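Local atomic coordinates of nuclear fusion protein BIK1 (Saccharomyces cerevisiae, PDB entry 6FC6), a protein that binds microtubules and is required for nuclear fusion, chromosome disjunction and nuclear segregation in mitosis, represented here by its N-terminal CAP-Gly domain in complex with a Bim1 peptide. Residues R8-F13 against G22-V27; G28-K33 against G51-K56; G39-A44 against F59-P64. All coordinates share one frame; numbering follows the deposited sequence.

How the contacts relate
The three contacts lie within one CAP-Gly domain but differ in depth and chemistry. Contacts 1 and 3 are partly buried and share the antiparallel sheet: strand 20-28 of contact 1 neighbours strand 37-41 of contact 3, with Lys-25 and Tyr-26 both paired to Gly-39. Contact 1 relies on backbone hydrogen bonds, an amide laid on a ring and the packing of Ile-10 on Leu-24, contact 3 on a single buried carboxylate and ring packing. Contact 2 is at the surface, about 17 Å from contact 1 between centres and on the opposite side of the chain's centre. It joins two turns without a hydrogen bond between them, and borders the bound peptide.

Contact 1: R8-F13 against G22-V27; sequences RKIGCF and GQLKYV
The type II beta turn from Lys-9 to Cys-12, which leads into edge strand 13-16, packs on strand 20-28 mainly through Gln-23 and Leu-24. The turn is joined to the strand at both polar backbone atoms of Leu-24: Gly-11 N donates to Leu-24 O at 2.8 Å, and Leu-24 N donates to Cys-12 O, also at 2.8 Å. Gly-11 takes the third position of the turn with a positive phi.

A third bond comes from a side chain. Gln-23 NE2 gives a nearly straight hydrogen bond to Gly-11 O at 3.0 Å; the acceptor lies in the plane of the glutamine amide, while the donor is tilted 27° from the carbonyl plane of Gly-11. With CG anti to the backbone N (chi1 -168°) and the chain extended beyond it, Gln-23 runs out across one face of the Phe-13 ring. Its CG makes a CH-pi contact 4.0 Å from the ring centroid, and the amide stacks on the ring with the planes only 12° apart. Hydrogen bond and ring together limit how the amide can rotate.

This pairing starts the antiparallel sheet of the SH3-like CAP-Gly fold: Phe-13 and Gln-23 sit directly across from each other as a non-hydrogen-bonded antiparallel pair, their side chains on the same face. Beside it, Phe-13 CA approaches Gly-22 O at 3.3 Å in a CA-H...O contact. Arg-21 adds a cation-pi interaction to the Phe-13 ring.

The contact of Ile-10 is apolar. Ile-10 crosses Leu-24 at about a right angle, CG1 to CG 4.1 Å, and its CD1 reaches on to Val-27 CG2 at 4.4 Å. Lys-9 sends its ammonium group away from the strand, to the carbonyl oxygens of Ile-79 and Ala-82.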
loop_
_atom_site.group_PDB
_atom_site.type_symbol
_atom_site.label_atom_id
_atom_site.label_comp_id
_atom_site.label_asym_id
_atom_site.label_seq_id
_atom_site.Cartn_x
_atom_site.Cartn_y
_atom_site.Cartn_z
ATOM N N ARG A 8 11.825 -1.805 -4.121
ATOM C CA ARG A 8 12.972 -1.887 -3.223
ATOM C C ARG A 8 12.716 -1.348 -1.859
ATOM O O ARG A 8 13.520 -1.549 -0.986
ATOM C CB ARG A 8 14.201 -1.134 -3.818
ATOM C CG ARG A 8 14.808 -1.856 -5.019
ATOM C CD ARG A 8 16.179 -1.253 -5.394
ATOM N NE ARG A 8 16.052 0.009 -6.149
ATOM C CZ ARG A 8 15.921 0.093 -7.488
ATOM N NH1 ARG A 8 15.841 1.270 -8.069
ATOM N NH2 ARG A 8 15.870 -0.984 -8.265
ATOM N N LYS A 9 11.631 -0.605 -1.671
ATOM C CA LYS A 9 11.334 -0.013 -0.384
ATOM C C LYS A 9 10.261 -0.755 0.390
ATOM O O LYS A 9 9.822 -0.253 1.442
ATOM C CB LYS A 9 10.887 1.442 -0.602
ATOM C CG LYS A 9 11.943 2.342 -1.241
ATOM C CD LYS A 9 13.042 2.646 -0.261
ATOM C CE LYS A 9 14.012 3.645 -0.853
ATOM N NZ LYS A 9 13.473 5.030 -0.877
ATOM N N ILE A 10 9.828 -1.926 -0.107
ATOM C CA ILE A 10 8.870 -2.734 0.612
ATOM C C ILE A 10 9.389 -3.074 1.994
ATOM O O ILE A 10 10.499 -3.561 2.154
ATOM C CB ILE A 10 8.402 -3.953 -0.222
ATOM C CG1 ILE A 10 7.319 -3.466 -1.191
ATOM C CG2 ILE A 10 7.877 -5.058 0.680
ATOM C CD1 ILE A 10 7.030 -4.358 -2.301
ATOM N N GLY A 11 8.561 -2.856 3.001
ATOM C CA GLY A 11 8.979 -3.034 4.416
ATOM C C GLY A 11 9.288 -1.710 5.116
ATOM O O GLY A 11 9.247 -1.644 6.318
ATOM N N CYS A 12 9.502 -0.643 4.367
ATOM C CA CYS A 12 9.611 0.681 4.947
ATOM C C CYS A 12 8.311 1.289 5.410
ATOM O O CYS A 12 7.256 0.854 5.037
ATOM C CB CYS A 12 10.277 1.686 3.982
ATOM S SG CYS A 12 9.141 2.425 2.727
ATOM N N PHE A 13 8.448 2.356 6.199
ATOM C CA PHE A 13 7.338 3.115 6.707
ATOM C C PHE A 13 7.245 4.454 6.063
ATOM O O PHE A 13 8.239 5.088 5.845
ATOM C CB PHE A 13 7.454 3.249 8.231
ATOM C CG PHE A 13 7.286 1.929 8.948
ATOM C CD1 PHE A 13 8.332 1.066 9.081
ATOM C CD2 PHE A 13 6.030 1.547 9.439
ATOM C CE1 PHE A 13 8.155 -0.145 9.715
ATOM C CE2 PHE A 13 5.864 0.357 10.098
ATOM C CZ PHE A 13 6.913 -0.516 10.186
ATOM N N GLY A 22 2.189 4.225 7.773
ATOM C CA GLY A 22 1.884 2.921 7.203
ATOM C C GLY A 22 3.124 2.190 6.704
ATOM O O GLY A 22 4.064 2.832 6.247
ATOM N N GLN A 23 3.123 0.867 6.814
ATOM C CA GLN A 23 4.208 0.074 6.282
ATOM C C GLN A 23 3.880 -0.328 4.818
ATOM O O GLN A 23 2.833 -0.890 4.540
ATOM C CB GLN A 23 4.449 -1.160 7.127
ATOM C CG GLN A 23 5.758 -1.847 6.769
ATOM C CD GLN A 23 6.016 -3.100 7.552
ATOM O OE1 GLN A 23 5.111 -3.705 8.024
ATOM N NE2 GLN A 23 7.273 -3.463 7.700
ATOM N N LEU A 24 4.804 -0.057 3.909
ATOM C CA LEU A 24 4.629 -0.423 2.507
ATOM C C LEU A 24 4.799 -1.958 2.362
ATOM O O LEU A 24 5.831 -2.512 2.699
ATOM C CB LEU A 24 5.625 0.317 1.655
ATOM C CG LEU A 24 5.545 -0.052 0.143
ATOM C CD1 LEU A 24 4.240 0.487 -0.414
ATOM C CD2 LEU A 24 6.737 0.535 -0.639
ATOM N N LYS A 25 3.784 -2.615 1.856
ATOM C CA LYS A 25 3.833 -4.071 1.710
ATOM C C LYS A 25 3.720 -4.630 0.278
ATOM O O LYS A 25 3.949 -5.818 0.077
ATOM C CB LYS A 25 2.813 -4.722 2.638
ATOM C CG LYS A 25 3.061 -4.224 4.051
ATOM C CD LYS A 25 2.609 -5.143 5.121
ATOM C CE LYS A 25 3.741 -6.004 5.562
ATOM N NZ LYS A 25 3.160 -7.005 6.455
ATOM N N TYR A 26 3.277 -3.808 -0.656
ATOM C CA TYR A 26 3.032 -4.274 -2.014
ATOM C C TYR A 26 3.097 -3.101 -2.927
ATOM O O TYR A 26 2.619 -1.991 -2.544
ATOM C CB TYR A 26 1.627 -4.902 -2.139
ATOM C CG TYR A 26 1.262 -5.261 -3.547
ATOM C CD1 TYR A 26 1.812 -6.399 -4.194
ATOM C CD2 TYR A 26 0.400 -4.502 -4.240
ATOM C CE1 TYR A 26 1.470 -6.690 -5.488
ATOM C CE2 TYR A 26 0.057 -4.819 -5.550
ATOM C CZ TYR A 26 0.603 -5.918 -6.150
ATOM O OH TYR A 26 0.193 -6.193 -7.473
ATOM N N VAL A 27 3.668 -3.303 -4.125
ATOM C CA VAL A 27 3.582 -2.300 -5.140
ATOM C C VAL A 27 3.236 -2.972 -6.459
ATOM O O VAL A 27 3.928 -3.848 -6.891
ATOM C CB VAL A 27 4.936 -1.519 -5.251
ATOM C CG1 VAL A 27 4.828 -0.563 -6.430
ATOM C CG2 VAL A 27 5.203 -0.724 -3.986
#

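Contact 2: G28-K33 against G51-K56; sequences GPVDTK and GSFMGK
The Phe-53 ring is met by four consecutive residues, Val-30 to Lys-33. Asp-31 O and Thr-32 OG1 both approach its edge near the ring plane, at 3.3 Å and 3.6 Å from Phe-53 CE2. Val-30 CG1 comes in obliquely to Phe-53 CD2 at 3.7 Å, and the aliphatic part of the Lys-33 chain, bent at chi2 (-78°), sets CE 3.5 Å from Phe-53 CZ.

Farther out, Thr-32 and Met-54 reach toward each other tip to tip. Their methyls, Thr-32 CG2 and Met-54 CE, are only 3.3 Å apart, tighter than ordinary van der Waals contact. Lys-56, fully extended, carries its ammonium group across Asp-31, making a long salt bridge of 3.9 Å between NZ and OD2.

Two turns present these groups. A type II turn from Val-30 to Lys-33 is closed by Lys-33 N bonding to Val-30 O, and Thr-32 OG1 donates to Asp-31 O at 2.8 Å, on a lone pair in the carbonyl plane. Opposite it, a type I' turn from Phe-53 to Lys-56 forms the tip of the small hairpin after Gly-51, the last residue of the GKNDG signature of CAP-Gly domains. Val-30 and Phe-53 also touch Tyr-58 and Phe-69, and Tyr-58 OH is hydrogen-bonded to Asp-31 N.

Aromatic side-chain contacts from the bound peptide reach Phe-53, Val-30 and, as a cation-pi interaction, Lys-33. With no hydrogen bond between the two turns and a long salt bridge at the surface, the pairing probably rests largely on dispersion, and the oxygens at the ring edge are consistent with attraction to its positively polarised hydrogens.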
loop_
_atom_site.group_PDB
_atom_site.type_symbol
_atom_site.label_atom_id
_atom_site.label_comp_id
_atom_site.label_asym_id
_atom_site.label_seq_id
_atom_site.Cartn_x
_atom_site.Cartn_y
_atom_site.Cartn_z
ATOM N N GLY A 28 2.180 -2.541 -7.110
ATOM C CA GLY A 28 1.815 -3.146 -8.362
ATOM C C GLY A 28 0.404 -2.923 -8.759
ATOM O O GLY A 28 -0.298 -2.176 -8.141
ATOM N N PRO A 29 -0.033 -3.589 -9.846
ATOM C CA PRO A 29 -1.404 -3.512 -10.256
ATOM C C PRO A 29 -2.321 -4.336 -9.306
ATOM O O PRO A 29 -1.831 -5.208 -8.584
ATOM C CB PRO A 29 -1.378 -4.187 -11.623
ATOM C CG PRO A 29 -0.213 -5.135 -11.564
ATOM C CD PRO A 29 0.722 -4.645 -10.553
ATOM N N VAL A 30 -3.598 -4.042 -9.372
ATOM C CA VAL A 30 -4.628 -4.762 -8.650
ATOM C C VAL A 30 -5.657 -5.173 -9.650
ATOM O O VAL A 30 -6.171 -4.315 -10.374
ATOM C CB VAL A 30 -5.239 -3.914 -7.511
ATOM C CG1 VAL A 30 -6.361 -4.686 -6.837
ATOM C CG2 VAL A 30 -4.133 -3.574 -6.497
ATOM N N ASP A 31 -5.998 -6.465 -9.658
ATOM C CA ASP A 31 -6.999 -6.999 -10.612
ATOM C C ASP A 31 -8.267 -6.198 -10.591
ATOM O O ASP A 31 -8.817 -5.859 -9.546
ATOM C CB ASP A 31 -7.208 -8.517 -10.425
ATOM C CG ASP A 31 -5.869 -9.353 -10.648
ATOM O OD1 ASP A 31 -4.830 -8.816 -11.145
ATOM O OD2 ASP A 31 -5.823 -10.574 -10.315
ATOM N N THR A 32 -8.703 -5.808 -11.802
ATOM C CA THR A 32 -9.935 -4.998 -12.026
ATOM C C THR A 32 -9.884 -3.495 -11.728
ATOM O O THR A 32 -10.910 -2.796 -11.821
ATOM C CB THR A 32 -11.202 -5.582 -11.358
ATOM O OG1 THR A 32 -11.436 -4.995 -10.053
ATOM C CG2 THR A 32 -11.129 -7.129 -11.335
ATOM N N LYS A 33 -8.699 -2.984 -11.397
ATOM C CA LYS A 33 -8.519 -1.568 -11.082
ATOM C C LYS A 33 -7.527 -1.020 -12.063
ATOM O O LYS A 33 -6.721 -1.756 -12.640
ATOM C CB LYS A 33 -7.958 -1.392 -9.676
ATOM C CG LYS A 33 -8.768 -2.097 -8.595
ATOM C CD LYS A 33 -9.994 -1.284 -8.276
ATOM C CE LYS A 33 -10.677 -1.766 -6.999
ATOM N NZ LYS A 33 -11.818 -0.930 -6.494
ATOM N N GLY A 51 -5.515 -7.130 3.162
ATOM C CA GLY A 51 -4.463 -7.363 2.262
ATOM C C GLY A 51 -4.826 -8.226 1.049
ATOM O O GLY A 51 -3.966 -8.495 0.195
ATOM N N SER A 52 -6.088 -8.652 0.965
ATOM C CA SER A 52 -6.577 -9.393 -0.141
ATOM C C SER A 52 -7.638 -8.586 -0.912
ATOM O O SER A 52 -8.187 -7.648 -0.377
ATOM C CB SER A 52 -7.146 -10.719 0.347
ATOM O OG SER A 52 -8.468 -10.507 0.812
ATOM N N PHE A 53 -7.855 -8.909 -2.183
ATOM C CA PHE A 53 -8.882 -8.224 -2.980
ATOM C C PHE A 53 -9.356 -9.284 -3.950
ATOM O O PHE A 53 -8.552 -9.947 -4.593
ATOM C CB PHE A 53 -8.350 -6.997 -3.734
ATOM C CG PHE A 53 -9.392 -6.284 -4.542
ATOM C CD1 PHE A 53 -10.344 -5.513 -3.928
ATOM C CD2 PHE A 53 -9.437 -6.433 -5.920
ATOM C CE1 PHE A 53 -11.373 -4.934 -4.655
ATOM C CE2 PHE A 53 -10.430 -5.821 -6.658
ATOM C CZ PHE A 53 -11.411 -5.098 -6.020
ATOM N N MET A 54 -10.669 -9.411 -4.061
ATOM C CA MET A 54 -11.310 -10.435 -4.943
ATOM C C MET A 54 -10.822 -11.824 -4.721
ATOM O O MET A 54 -10.584 -12.546 -5.661
ATOM C CB MET A 54 -11.106 -10.092 -6.416
ATOM C CG MET A 54 -12.134 -9.128 -6.939
ATOM S SD MET A 54 -12.601 -9.590 -8.595
ATOM C CE MET A 54 -11.028 -9.832 -9.417
ATOM N N GLY A 55 -10.605 -12.198 -3.477
ATOM C CA GLY A 55 -10.112 -13.518 -3.200
ATOM C C GLY A 55 -8.635 -13.761 -3.410
ATOM O O GLY A 55 -8.181 -14.855 -3.043
ATOM N N LYS A 56 -7.873 -12.787 -3.927
ATOM C CA LYS A 56 -6.427 -12.954 -4.011
ATOM C C LYS A 56 -5.669 -12.205 -2.924
ATOM O O LYS A 56 -5.969 -11.070 -2.649
ATOM C CB LYS A 56 -6.015 -12.430 -5.330
ATOM C CG LYS A 56 -4.537 -12.542 -5.631
ATOM C CD LYS A 56 -4.189 -11.849 -6.964
ATOM C CE LYS A 56 -2.831 -12.319 -7.497
ATOM N NZ LYS A 56 -2.380 -11.435 -8.609
#

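Contact 3: G39-A44 against F59-P64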
loop_
_atom_site.group_PDB
_atom_site.type_symbol
_atom_site.label_atom_id
_atom_site.label_comp_id
_atom_site.label_asym_id
_atom_site.label_seq_id
_atom_site.Cartn_x
_atom_site.Cartn_y
_atom_site.Cartn_z
ATOM N N GLY A 39 0.193 -1.060 -1.633
ATOM C CA GLY A 39 -0.531 -1.711 -0.581
ATOM C C GLY A 39 0.225 -1.426 0.703
ATOM O O GLY A 39 1.431 -1.728 0.811
ATOM N N VAL A 40 -0.482 -0.839 1.666
ATOM C CA VAL A 40 0.111 -0.497 2.938
ATOM C C VAL A 40 -0.641 -1.092 4.105
ATOM O O VAL A 40 -1.830 -1.287 4.045
ATOM C CB VAL A 40 0.227 1.035 3.148
ATOM C CG1 VAL A 40 0.888 1.739 1.998
ATOM C CG2 VAL A 40 -1.116 1.674 3.352
ATOM N N ASP A 41 0.058 -1.343 5.192
ATOM C CA ASP A 41 -0.574 -1.805 6.375
ATOM C C ASP A 41 -0.544 -0.590 7.362
ATOM O O ASP A 41 0.538 -0.143 7.768
ATOM C CB ASP A 41 0.205 -2.949 6.955
ATOM C CG ASP A 41 -0.498 -3.569 8.197
ATOM O OD1 ASP A 41 -1.396 -2.936 8.744
ATOM O OD2 ASP A 41 -0.139 -4.712 8.618
ATOM N N LEU A 42 -1.705 -0.097 7.741
ATOM C CA LEU A 42 -1.764 1.095 8.650
ATOM C C LEU A 42 -1.679 0.731 10.149
ATOM O O LEU A 42 -1.740 1.604 10.978
ATOM C CB LEU A 42 -3.017 1.870 8.379
ATOM C CG LEU A 42 -3.157 2.346 6.954
ATOM C CD1 LEU A 42 -4.540 2.793 6.617
ATOM C CD2 LEU A 42 -2.185 3.476 6.668
ATOM N N LEU A 43 -1.549 -0.544 10.477
ATOM C CA LEU A 43 -1.352 -1.035 11.842
ATOM C C LEU A 43 -2.435 -0.629 12.838
ATOM O O LEU A 43 -2.192 -0.566 14.037
ATOM C CB LEU A 43 0.012 -0.555 12.358
ATOM C CG LEU A 43 1.195 -0.819 11.411
ATOM C CD1 LEU A 43 2.480 -0.231 11.972
ATOM C CD2 LEU A 43 1.351 -2.306 11.209
ATOM N N ALA A 44 -3.621 -0.395 12.297
ATOM C CA ALA A 44 -4.837 -0.138 12.963
ATOM C C ALA A 44 -5.951 -0.296 11.937
ATOM O O ALA A 44 -5.725 -0.219 10.711
ATOM C CB ALA A 44 -4.849 1.283 13.537
ATOM N N PHE A 59 -0.960 -8.895 0.136
ATOM C CA PHE A 59 -0.027 -8.797 1.239
ATOM C C PHE A 59 -0.690 -9.154 2.570
ATOM O O PHE A 59 -1.872 -9.328 2.660
ATOM C CB PHE A 59 0.539 -7.382 1.337
ATOM C CG PHE A 59 -0.529 -6.304 1.511
ATOM C CD1 PHE A 59 -1.125 -5.728 0.414
ATOM C CD2 PHE A 59 -0.756 -5.765 2.725
ATOM C CE1 PHE A 59 -2.016 -4.711 0.529
ATOM C CE2 PHE A 59 -1.666 -4.732 2.876
ATOM C CZ PHE A 59 -2.310 -4.193 1.777
ATOM N N GLN A 60 0.117 -9.175 3.584
ATOM C CA GLN A 60 -0.323 -9.518 4.919
ATOM C C GLN A 60 -0.577 -8.236 5.760
ATOM O O GLN A 60 0.225 -7.294 5.729
ATOM C CB GLN A 60 0.781 -10.323 5.604
ATOM C CG GLN A 60 0.361 -10.876 6.942
ATOM C CD GLN A 60 1.387 -11.817 7.494
ATOM O OE1 GLN A 60 2.551 -11.786 7.117
ATOM N NE2 GLN A 60 0.950 -12.697 8.378
ATOM N N THR A 61 -1.665 -8.259 6.504
ATOM C CA THR A 61 -1.947 -7.119 7.417
ATOM C C THR A 61 -1.975 -7.663 8.864
ATOM O O THR A 61 -2.337 -8.834 9.100
ATOM C CB THR A 61 -3.277 -6.428 7.102
ATOM O OG1 THR A 61 -4.336 -7.343 7.365
ATOM C CG2 THR A 61 -3.324 -6.001 5.711
ATOM N N GLU A 62 -1.655 -6.801 9.785
ATOM C CA GLU A 62 -1.688 -7.124 11.200
ATOM C C GLU A 62 -3.122 -7.330 11.708
ATOM O O GLU A 62 -3.372 -8.212 12.500
ATOM C CB GLU A 62 -1.010 -5.971 11.959
ATOM C CG GLU A 62 -0.461 -6.346 13.336
ATOM C CD GLU A 62 0.566 -7.517 13.231
ATOM O OE1 GLU A 62 1.316 -7.558 12.225
ATOM O OE2 GLU A 62 0.551 -8.442 14.068
ATOM N N TYR A 63 -4.043 -6.522 11.223
ATOM C CA TYR A 63 -5.440 -6.536 11.610
ATOM C C TYR A 63 -6.404 -6.631 10.436
ATOM O O TYR A 63 -6.004 -6.394 9.309
ATOM C CB TYR A 63 -5.789 -5.288 12.478
ATOM C CG TYR A 63 -4.818 -5.120 13.644
ATOM C CD1 TYR A 63 -4.843 -6.020 14.725
ATOM C CD2 TYR A 63 -3.865 -4.117 13.617
ATOM C CE1 TYR A 63 -3.988 -5.877 15.797
ATOM C CE2 TYR A 63 -2.950 -3.946 14.675
ATOM C CZ TYR A 63 -3.011 -4.845 15.739
ATOM O OH TYR A 63 -2.141 -4.716 16.735
ATOM N N PRO A 64 -7.653 -7.025 10.696
ATOM C CA PRO A 64 -8.573 -7.343 9.576
ATOM C C PRO A 64 -8.890 -6.217 8.656
ATOM O O PRO A 64 -9.184 -6.477 7.504
ATOM C CB PRO A 64 -9.862 -7.842 10.262
ATOM C CG PRO A 64 -9.384 -8.348 11.625
ATOM C CD PRO A 64 -8.283 -7.343 12.005
#
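Asp-41, at the end of strand 37-41, reaches across to segment 59-64 with its carboxylate. CB points at the partner segment, and chi1 of -176° swings CG anti to the backbone N, within 3.8 Å of Glu-62 N. The two oxygens then divide. OD2 accepts the backbone N-H of Glu-62 at 2.8 Å, on its syn side but 25° out of the carboxylate plane, and lies 3.2 Å from Thr-61 CA. OD1 turns back to its own segment and takes Leu-43 N at 3.0 Å from above the carboxylate plane; it is also hydrogen-bonded to Ser-66 OG. Three bonds therefore grip this buried acid and would tend to favour its charged form, though the nearby Glu-62 carboxylate may oppose it.

On one side of the aspartate, the Phe-59 ring lies against the strand backbone, its CE1 3.5 Å from Gly-39 CA, with the Gly-39 carbonyl carbon over one face. On the other, the ring of Tyr-63 presents its edge to Leu-43 O, 3.5 Å from CE2. Within the loop, Thr-61 OG1 donates to Tyr-63 O at 2.7 Å.

The bond from Leu-43 N to Asp-41 OD1 defines an Asx turn. The turn follows the end of a strand of the SH3-like CAP-Gly sheet, while the other oxygen, OD2, ties on through Glu-62 N the loop that leads to edge strand 67-71.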